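Local coordinates for sigma regulatory family protein-PP2C phosphatase (Chlamydia trachomatis serovar L2, PDB 6MAB) that forms the periplasmic part of a membrane-bound sensor that probably responds to TCA-cycle intermediates, the whole protein presumably acting as a phosphatase, at residues T31-L39 and V126-I134; Y72-K80 and V142-S150. One frame throughout, in Å; residues are numbered along the deposited sequence.

Both contacts belong to the same five-stranded antiparallel sheet, whose strand order 2-1-5-4-3 matches that of PAS-like modules, consistent with a Cache-type sensor domain. Contact 2 joins strands 74-80 and 142-151 edge to edge within the sheet, while contact 1 lays the start of helix 35-45 across strand 126-135, the neighbour of 142-151. Their centres lie about 9 Å apart. They are probably stitched together by backbone bonds, from Leu146 N to Thr132 O (2.8 Å) and from Leu143 N to Ile134 O. The helix also meets contact 2 directly, Ile38 CG1 lying 3.3 Å from Tyr72 OH, and it covers the face of the sheet that carries Leu130, Thr132, Ile75 and Leu146.

Contact 1: residues T31-L39 and V126-I134; sequences TIPLNIDIL and VLAVLQTNI
Asn35 buries its amide against Leu130 and Thr132 in an unusually one-sided way: the nitrogen is well bonded, whereas OD1 has no polar partner in the model and lies 3.5 Å from Leu130 CD2. Asn35 ND2 donates to Thr132 OG1 over 3.0 Å, with an N-H...O angle of 161° and the acceptor almost exactly in the amide plane; it also donates to Leu114 O on strand 113-119. A water continues the network, bonding to Thr132 OG1 at 2.7 Å and donating to Asn35 O.

Threonine suits this strand position because its two branches do different work. With OG1 beside the backbone N (chi1 -59°), the hydroxyl meets the asparagine while CG2 touches Leu39 CD2 at 3.8 Å. Leu130, next on that face of the strand, lies against the Asn35 amide and receives Ile38; these two side chains cross at about a right angle, Ile38 CD1 3.7 Å from Leu130 CD2. Ile32 lies over small Ala128, CD1 to CB 4.1 Å. Between Ile32 and the helix, Pro33 centres an inverse gamma turn closed by Leu34 N to Ile32 O at 2.8 Å, and Leu34 then takes the N-cap position.

The two bonds from ND2 fix the amide's rotation, since a reversed amide would set its oxygen against Leu114 O. The first helical turn is thus fastened to the sheet by polar groups inside an apolar interface, with the buried amide oxygen OD1 as the probable cost.

Contact 2: residues Y72-K80 and V142-S150; sequences YKEISLVKK and VLGVLYTLS
Glu74 lies alongside Leu149, CB to CD1 4.0 Å, and carries its carboxylate on to Tyr147, where OE2 comes within 3.6 Å of CD1 at an oblique approach, the two planes 41° apart. Its CG is anti to the backbone N (chi1 178°) and the chain stays extended, which lets the acid span from its own pair partner to the next one on that face. Ser76 OG donates to Glu74 OE2 over 2.7 Å from the anti side, somewhat out of the carboxylate plane. Tyr101 OH also bonds OE2, and Arg93 forms a salt bridge with OE1, so both oxygens of this buried acid are held and its negative charge is probably stabilised.

The backbones pair antiparallel. Ser76 and Tyr147 form a hydrogen-bonded pair whose Tyr147 N to Ser76 O bond is nearly straight (178°). At the start of strand 74-80, Lys73 and Glu74 both face Leu149 in a classic beta bulge: Glu74 N donates to Leu149 O at 3.3 Å, and Lys73 N adds a weak bond to the same oxygen. Near the other end, Gly144 lets the strands close in, its CA only 2.9 Å from Val78 O, which accepts from Val145 N; a beta carbon there would run into that oxygen. Lys80 then crosses Val142 at about a right angle, and a water links its NZ to Val142 O.

On the other face, Ile75, Leu77, Leu146 and Thr148 pack together: Ile75 CG1 lies 3.5 Å from Thr148 CG2, and Leu146 CD1 packs against both Ile75 and Leu77. That apolar cluster meets Phe42 and Leu39 of helix 35-45. The Glu74 and Tyr147 face turns to Tyr101, whose ring meets Tyr147 edge-to-face, while strands 86-91 and 126-135 flank the pair within the sheet.

Contact 1: residues T31-L39 and V126-I134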
loop_
_atom_site.group_PDB
_atom_site.type_symbol
_atom_site.label_atom_id
_atom_site.label_comp_id
_atom_site.label_asym_id
_atom_site.label_seq_id
_atom_site.Cartn_x
_atom_site.Cartn_y
_atom_site.Cartn_z
ATOM N N THR A 31 2.595 10.230 -6.009
ATOM C CA THR A 31 3.616 9.333 -6.530
ATOM C C THR A 31 3.146 7.905 -6.786
ATOM O O THR A 31 3.717 7.238 -7.649
ATOM C CB THR A 31 4.806 9.275 -5.561
ATOM O OG1 THR A 31 4.345 8.923 -4.257
ATOM C CG2 THR A 31 5.497 10.621 -5.485
ATOM N N ILE A 32 2.134 7.408 -6.079
ATOM C CA ILE A 32 1.708 6.016 -6.281
ATOM C C ILE A 32 0.702 5.818 -7.421
ATOM O O ILE A 32 0.943 4.968 -8.301
ATOM C CB ILE A 32 1.158 5.440 -4.972
ATOM C CG1 ILE A 32 2.258 5.400 -3.907
ATOM C CG2 ILE A 32 0.591 4.033 -5.210
ATOM C CD1 ILE A 32 3.434 4.535 -4.219
ATOM N N PRO A 33 -0.451 6.532 -7.458
ATOM C CA PRO A 33 -1.532 6.170 -8.391
ATOM C C PRO A 33 -1.339 6.760 -9.785
ATOM O O PRO A 33 -2.145 7.571 -10.273
ATOM C CB PRO A 33 -2.767 6.716 -7.668
ATOM C CG PRO A 33 -2.271 7.987 -7.027
ATOM C CD PRO A 33 -0.854 7.654 -6.584
ATOM N N LEU A 34 -0.267 6.323 -10.445
ATOM C CA LEU A 34 0.117 6.777 -11.783
ATOM C C LEU A 34 -0.381 5.838 -12.889
ATOM O O LEU A 34 0.228 5.767 -13.976
ATOM C CB LEU A 34 1.628 6.930 -11.849
ATOM C CG LEU A 34 2.210 7.913 -10.820
ATOM C CD1 LEU A 34 3.726 8.008 -10.976
ATOM C CD2 LEU A 34 1.557 9.293 -10.923
ATOM N N ASN A 35 -1.527 5.193 -12.641
ATOM C CA ASN A 35 -2.124 4.248 -13.573
ATOM C C ASN A 35 -2.278 4.827 -14.971
ATOM O O ASN A 35 -1.955 4.161 -15.961
ATOM C CB ASN A 35 -3.468 3.800 -13.041
ATOM C CG ASN A 35 -3.361 3.158 -11.661
ATOM O OD1 ASN A 35 -3.005 3.823 -10.681
ATOM N ND2 ASN A 35 -3.674 1.861 -11.583
ATOM N N ILE A 36 -2.809 6.050 -15.078
ATOM C CA ILE A 36 -3.068 6.612 -16.394
ATOM C C ILE A 36 -1.780 6.706 -17.191
ATOM O O ILE A 36 -1.742 6.367 -18.383
ATOM C CB ILE A 36 -3.747 7.981 -16.263
ATOM C CG1 ILE A 36 -5.186 7.782 -15.803
ATOM C CG2 ILE A 36 -3.709 8.716 -17.608
ATOM C CD1 ILE A 36 -5.966 9.132 -15.689
ATOM N N ASP A 37 -0.718 7.217 -16.561
ATOM C CA ASP A 37 0.537 7.426 -17.273
ATOM C C ASP A 37 1.167 6.098 -17.676
ATOM O O ASP A 37 1.748 5.988 -18.761
ATOM C CB ASP A 37 1.514 8.248 -16.423
ATOM C CG ASP A 37 1.133 9.718 -16.333
ATOM O OD1 ASP A 37 0.335 10.171 -17.171
ATOM O OD2 ASP A 37 1.648 10.411 -15.427
ATOM N N ILE A 38 1.070 5.079 -16.808
ATOM C CA ILE A 38 1.603 3.763 -17.127
ATOM C C ILE A 38 0.840 3.125 -18.283
ATOM O O ILE A 38 1.455 2.564 -19.199
ATOM C CB ILE A 38 1.582 2.879 -15.867
ATOM C CG1 ILE A 38 2.577 3.429 -14.848
ATOM C CG2 ILE A 38 1.947 1.446 -16.221
ATOM C CD1 ILE A 38 2.410 2.823 -13.482
ATOM N N LEU A 39 -0.500 3.214 -18.282
ATOM C CA LEU A 39 -1.271 2.655 -19.392
ATOM C C LEU A 39 -0.950 3.392 -20.687
ATOM O O LEU A 39 -0.779 2.776 -21.753
ATOM C CB LEU A 39 -2.770 2.717 -19.098
ATOM C CG LEU A 39 -3.730 2.265 -20.219
ATOM C CD1 LEU A 39 -3.534 0.790 -20.517
ATOM C CD2 LEU A 39 -5.181 2.516 -19.858
ATOM N N VAL A 126 7.854 -3.793 0.169
ATOM C CA VAL A 126 6.479 -3.361 -0.028
ATOM C C VAL A 126 6.340 -2.865 -1.456
ATOM O O VAL A 126 7.179 -2.098 -1.944
ATOM C CB VAL A 126 6.096 -2.273 0.985
ATOM C CG1 VAL A 126 4.750 -1.680 0.676
ATOM C CG2 VAL A 126 6.084 -2.869 2.372
ATOM N N LEU A 127 5.274 -3.293 -2.114
ATOM C CA LEU A 127 5.058 -3.046 -3.526
ATOM C C LEU A 127 3.841 -2.163 -3.732
ATOM O O LEU A 127 2.826 -2.312 -3.050
ATOM C CB LEU A 127 4.834 -4.342 -4.268
ATOM C CG LEU A 127 5.962 -5.366 -4.205
ATOM C CD1 LEU A 127 5.521 -6.716 -4.765
ATOM C CD2 LEU A 127 7.167 -4.823 -4.948
ATOM N N ALA A 128 3.956 -1.246 -4.687
ATOM C CA ALA A 128 2.797 -0.566 -5.228
ATOM C C ALA A 128 2.160 -1.477 -6.258
ATOM O O ALA A 128 2.789 -1.816 -7.264
ATOM C CB ALA A 128 3.224 0.741 -5.872
ATOM N N VAL A 129 0.926 -1.870 -5.997
ATOM C CA VAL A 129 0.162 -2.758 -6.861
ATOM C C VAL A 129 -0.841 -1.888 -7.590
ATOM O O VAL A 129 -1.767 -1.359 -6.969
ATOM C CB VAL A 129 -0.544 -3.850 -6.059
ATOM C CG1 VAL A 129 -1.296 -4.791 -6.980
ATOM C CG2 VAL A 129 0.463 -4.607 -5.181
ATOM N N LEU A 130 -0.647 -1.745 -8.891
ATOM C CA LEU A 130 -1.517 -0.940 -9.742
ATOM C C LEU A 130 -2.230 -1.853 -10.729
ATOM O O LEU A 130 -1.598 -2.684 -11.384
ATOM C CB LEU A 130 -0.717 0.115 -10.486
ATOM C CG LEU A 130 -0.525 1.415 -9.721
ATOM C CD1 LEU A 130 0.240 1.207 -8.419
ATOM C CD2 LEU A 130 0.170 2.457 -10.583
ATOM N N GLN A 131 -3.552 -1.738 -10.775
ATOM C CA GLN A 131 -4.383 -2.500 -11.689
ATOM C C GLN A 131 -5.254 -1.538 -12.460
ATOM O O GLN A 131 -5.911 -0.689 -11.849
ATOM C CB GLN A 131 -5.224 -3.512 -10.912
ATOM C CG GLN A 131 -4.332 -4.457 -10.143
ATOM C CD GLN A 131 -5.081 -5.522 -9.341
ATOM O OE1 GLN A 131 -6.280 -5.747 -9.525
ATOM N NE2 GLN A 131 -4.349 -6.200 -8.464
ATOM N N THR A 132 -5.231 -1.660 -13.786
ATOM C CA THR A 132 -5.964 -0.773 -14.677
ATOM C C THR A 132 -6.764 -1.580 -15.693
ATOM O O THR A 132 -6.212 -2.450 -16.375
ATOM C CB THR A 132 -4.991 0.162 -15.369
ATOM O OG1 THR A 132 -4.285 0.906 -14.373
ATOM C CG2 THR A 132 -5.729 1.120 -16.320
ATOM N N ASN A 133 -8.059 -1.279 -15.808
ATOM C CA ASN A 133 -8.916 -2.016 -16.722
ATOM C C ASN A 133 -8.604 -1.652 -18.173
ATOM O O ASN A 133 -8.369 -0.487 -18.515
ATOM C CB ASN A 133 -10.393 -1.757 -16.409
ATOM C CG ASN A 133 -10.940 -2.697 -15.384
ATOM O OD1 ASN A 133 -10.566 -3.876 -15.332
ATOM N ND2 ASN A 133 -11.838 -2.197 -14.559
ATOM N N ILE A 134 -8.566 -2.676 -19.018
ATOM C CA ILE A 134 -8.408 -2.525 -20.458
ATOM C C ILE A 134 -9.810 -2.683 -21.037
ATOM O O ILE A 134 -10.356 -3.791 -21.106
ATOM C CB ILE A 134 -7.410 -3.541 -21.023
ATOM C CG1 ILE A 134 -6.018 -3.273 -20.412
ATOM C CG2 ILE A 134 -7.373 -3.469 -22.549
ATOM C CD1 ILE A 134 -5.045 -4.428 -20.599
HETATM O O HOH W 1 -1.873 1.178 -15.563
#

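Contact 2: residues Y72-K80 and V142-S150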
loop_
_atom_site.group_PDB
_atom_site.type_symbol
_atom_site.label_atom_id
_atom_site.label_comp_id
_atom_site.label_asym_id
_atom_site.label_seq_id
_atom_site.Cartn_x
_atom_site.Cartn_y
_atom_site.Cartn_z
ATOM N N TYR A 72 10.292 -1.926 -13.264
ATOM C CA TYR A 72 9.168 -2.538 -12.574
ATOM C C TYR A 72 9.572 -3.917 -12.092
ATOM O O TYR A 72 10.345 -4.612 -12.756
ATOM C CB TYR A 72 7.957 -2.651 -13.492
ATOM C CG TYR A 72 7.352 -1.314 -13.782
ATOM C CD1 TYR A 72 6.410 -0.773 -12.928
ATOM C CD2 TYR A 72 7.755 -0.567 -14.874
ATOM C CE1 TYR A 72 5.857 0.459 -13.168
ATOM C CE2 TYR A 72 7.196 0.676 -15.127
ATOM C CZ TYR A 72 6.251 1.174 -14.266
ATOM O OH TYR A 72 5.701 2.411 -14.465
ATOM N N LYS A 73 9.058 -4.320 -10.930
ATOM C CA LYS A 73 9.191 -5.723 -10.574
ATOM C C LYS A 73 8.391 -6.587 -11.537
ATOM O O LYS A 73 8.821 -7.693 -11.880
ATOM C CB LYS A 73 8.746 -5.953 -9.131
ATOM C CG LYS A 73 8.757 -7.437 -8.733
ATOM C CD LYS A 73 8.326 -7.660 -7.286
ATOM C CE LYS A 73 8.421 -9.133 -6.909
ATOM N NZ LYS A 73 9.778 -9.452 -6.423
ATOM N N GLU A 74 7.253 -6.083 -12.004
ATOM C CA GLU A 74 6.413 -6.809 -12.944
ATOM C C GLU A 74 5.507 -5.829 -13.656
ATOM O O GLU A 74 4.886 -4.977 -13.015
ATOM C CB GLU A 74 5.549 -7.861 -12.221
ATOM C CG GLU A 74 4.599 -8.649 -13.132
ATOM C CD GLU A 74 3.828 -9.734 -12.380
ATOM O OE1 GLU A 74 4.370 -10.225 -11.376
ATOM O OE2 GLU A 74 2.691 -10.089 -12.784
ATOM N N ILE A 75 5.405 -5.968 -14.968
ATOM C CA ILE A 75 4.270 -5.425 -15.691
ATOM C C ILE A 75 3.658 -6.551 -16.518
ATOM O O ILE A 75 4.368 -7.242 -17.256
ATOM C CB ILE A 75 4.673 -4.222 -16.565
ATOM C CG1 ILE A 75 3.475 -3.756 -17.361
ATOM C CG2 ILE A 75 5.805 -4.584 -17.493
ATOM C CD1 ILE A 75 3.661 -2.369 -17.914
ATOM N N SER A 76 2.343 -6.767 -16.352
ATOM C CA SER A 76 1.646 -7.898 -16.956
ATOM C C SER A 76 0.333 -7.471 -17.600
ATOM O O SER A 76 -0.406 -6.662 -17.047
ATOM C CB SER A 76 1.339 -8.983 -15.911
ATOM O OG SER A 76 2.531 -9.566 -15.426
ATOM N N LEU A 77 0.055 -8.057 -18.761
ATOM C CA LEU A 77 -1.259 -8.019 -19.374
ATOM C C LEU A 77 -2.003 -9.270 -18.957
ATOM O O LEU A 77 -1.562 -10.392 -19.260
ATOM C CB LEU A 77 -1.164 -7.973 -20.889
ATOM C CG LEU A 77 -0.770 -6.720 -21.632
ATOM C CD1 LEU A 77 -0.797 -7.068 -23.125
ATOM C CD2 LEU A 77 -1.737 -5.591 -21.292
ATOM N N VAL A 78 -3.131 -9.071 -18.289
ATOM C CA VAL A 78 -3.915 -10.139 -17.689
ATOM C C VAL A 78 -5.235 -10.200 -18.434
ATOM O O VAL A 78 -6.041 -9.267 -18.367
ATOM C CB VAL A 78 -4.122 -9.909 -16.188
ATOM C CG1 VAL A 78 -4.796 -11.151 -15.533
ATOM C CG2 VAL A 78 -2.794 -9.606 -15.530
ATOM N N LYS A 79 -5.465 -11.299 -19.152
ATOM C CA LYS A 79 -6.685 -11.433 -19.929
ATOM C C LYS A 79 -7.829 -11.797 -18.997
ATOM O O LYS A 79 -7.675 -12.627 -18.098
ATOM C CB LYS A 79 -6.523 -12.508 -21.004
ATOM C CG LYS A 79 -7.768 -12.771 -21.801
ATOM C CD LYS A 79 -7.535 -13.885 -22.811
ATOM C CE LYS A 79 -8.795 -14.183 -23.606
ATOM N NZ LYS A 79 -9.204 -13.013 -24.439
ATOM N N LYS A 80 -8.975 -11.170 -19.200
ATOM C CA LYS A 80 -10.208 -11.630 -18.581
ATOM C C LYS A 80 -10.832 -12.638 -19.537
ATOM O O LYS A 80 -11.324 -12.272 -20.610
ATOM C CB LYS A 80 -11.149 -10.467 -18.284
ATOM C CG LYS A 80 -12.341 -10.840 -17.402
ATOM C CD LYS A 80 -13.275 -9.647 -17.267
ATOM C CE LYS A 80 -14.482 -9.938 -16.389
ATOM N NZ LYS A 80 -15.368 -8.739 -16.355
ATOM N N VAL A 142 -14.716 -4.975 -20.182
ATOM C CA VAL A 142 -13.382 -5.266 -19.665
ATOM C C VAL A 142 -12.806 -6.444 -20.439
ATOM O O VAL A 142 -13.369 -7.545 -20.441
ATOM C CB VAL A 142 -13.408 -5.549 -18.156
ATOM C CG1 VAL A 142 -12.057 -6.075 -17.690
ATOM C CG2 VAL A 142 -13.746 -4.282 -17.368
ATOM N N LEU A 143 -11.691 -6.205 -21.121
ATOM C CA LEU A 143 -10.977 -7.248 -21.842
ATOM C C LEU A 143 -9.860 -7.853 -21.019
ATOM O O LEU A 143 -9.415 -8.974 -21.299
ATOM C CB LEU A 143 -10.375 -6.682 -23.127
ATOM C CG LEU A 143 -11.354 -6.083 -24.152
ATOM C CD1 LEU A 143 -10.628 -5.558 -25.372
ATOM C CD2 LEU A 143 -12.379 -7.141 -24.576
ATOM N N GLY A 144 -9.390 -7.126 -20.020
ATOM C CA GLY A 144 -8.246 -7.558 -19.256
ATOM C C GLY A 144 -7.820 -6.439 -18.337
ATOM O O GLY A 144 -8.491 -5.408 -18.232
ATOM N N VAL A 145 -6.692 -6.663 -17.683
ATOM C CA VAL A 145 -6.160 -5.739 -16.693
ATOM C C VAL A 145 -4.672 -5.566 -16.947
ATOM O O VAL A 145 -3.967 -6.543 -17.203
ATOM C CB VAL A 145 -6.424 -6.254 -15.264
ATOM C CG1 VAL A 145 -5.701 -5.380 -14.222
ATOM C CG2 VAL A 145 -7.928 -6.278 -15.004
ATOM N N LEU A 146 -4.198 -4.317 -16.916
ATOM C CA LEU A 146 -2.766 -4.024 -16.899
ATOM C C LEU A 146 -2.331 -3.979 -15.438
ATOM O O LEU A 146 -2.790 -3.126 -14.665
ATOM C CB LEU A 146 -2.457 -2.707 -17.598
ATOM C CG LEU A 146 -0.963 -2.363 -17.644
ATOM C CD1 LEU A 146 -0.193 -3.407 -18.435
ATOM C CD2 LEU A 146 -0.736 -0.991 -18.267
ATOM N N TYR A 147 -1.488 -4.945 -15.055
ATOM C CA TYR A 147 -1.086 -5.208 -13.687
ATOM C C TYR A 147 0.390 -4.851 -13.532
ATOM O O TYR A 147 1.230 -5.388 -14.256
ATOM C CB TYR A 147 -1.341 -6.688 -13.417
ATOM C CG TYR A 147 -0.964 -7.229 -12.054
ATOM C CD1 TYR A 147 0.327 -7.630 -11.783
ATOM C CD2 TYR A 147 -1.926 -7.393 -11.064
ATOM C CE1 TYR A 147 0.671 -8.162 -10.526
ATOM C CE2 TYR A 147 -1.591 -7.920 -9.812
ATOM C CZ TYR A 147 -0.298 -8.306 -9.562
ATOM O OH TYR A 147 0.048 -8.846 -8.336
ATOM N N THR A 148 0.709 -3.936 -12.611
ATOM C CA THR A 148 2.100 -3.573 -12.363
ATOM C C THR A 148 2.430 -3.640 -10.873
ATOM O O THR A 148 1.591 -3.356 -9.998
ATOM C CB THR A 148 2.478 -2.193 -12.911
ATOM O OG1 THR A 148 1.632 -1.207 -12.350
ATOM C CG2 THR A 148 2.352 -2.152 -14.426
ATOM N N LEU A 149 3.671 -4.056 -10.615
ATOM C CA LEU A 149 4.283 -4.100 -9.292
ATOM C C LEU A 149 5.559 -3.268 -9.314
ATOM O O LEU A 149 6.433 -3.499 -10.156
ATOM C CB LEU A 149 4.630 -5.536 -8.893
ATOM C CG LEU A 149 3.519 -6.578 -8.872
ATOM C CD1 LEU A 149 4.099 -7.952 -8.532
ATOM C CD2 LEU A 149 2.401 -6.217 -7.892
ATOM N N SER A 150 5.654 -2.309 -8.397
ATOM C CA SER A 150 6.786 -1.401 -8.278
ATOM C C SER A 150 7.301 -1.393 -6.834
ATOM O O SER A 150 6.518 -1.233 -5.885
ATOM C CB SER A 150 6.338 0.027 -8.733
ATOM O OG SER A 150 7.234 1.031 -8.323
HETATM O O HOH W 2 -10.079 -10.193 -23.552
HETATM O O HOH W 3 -15.909 -8.334 -19.050
#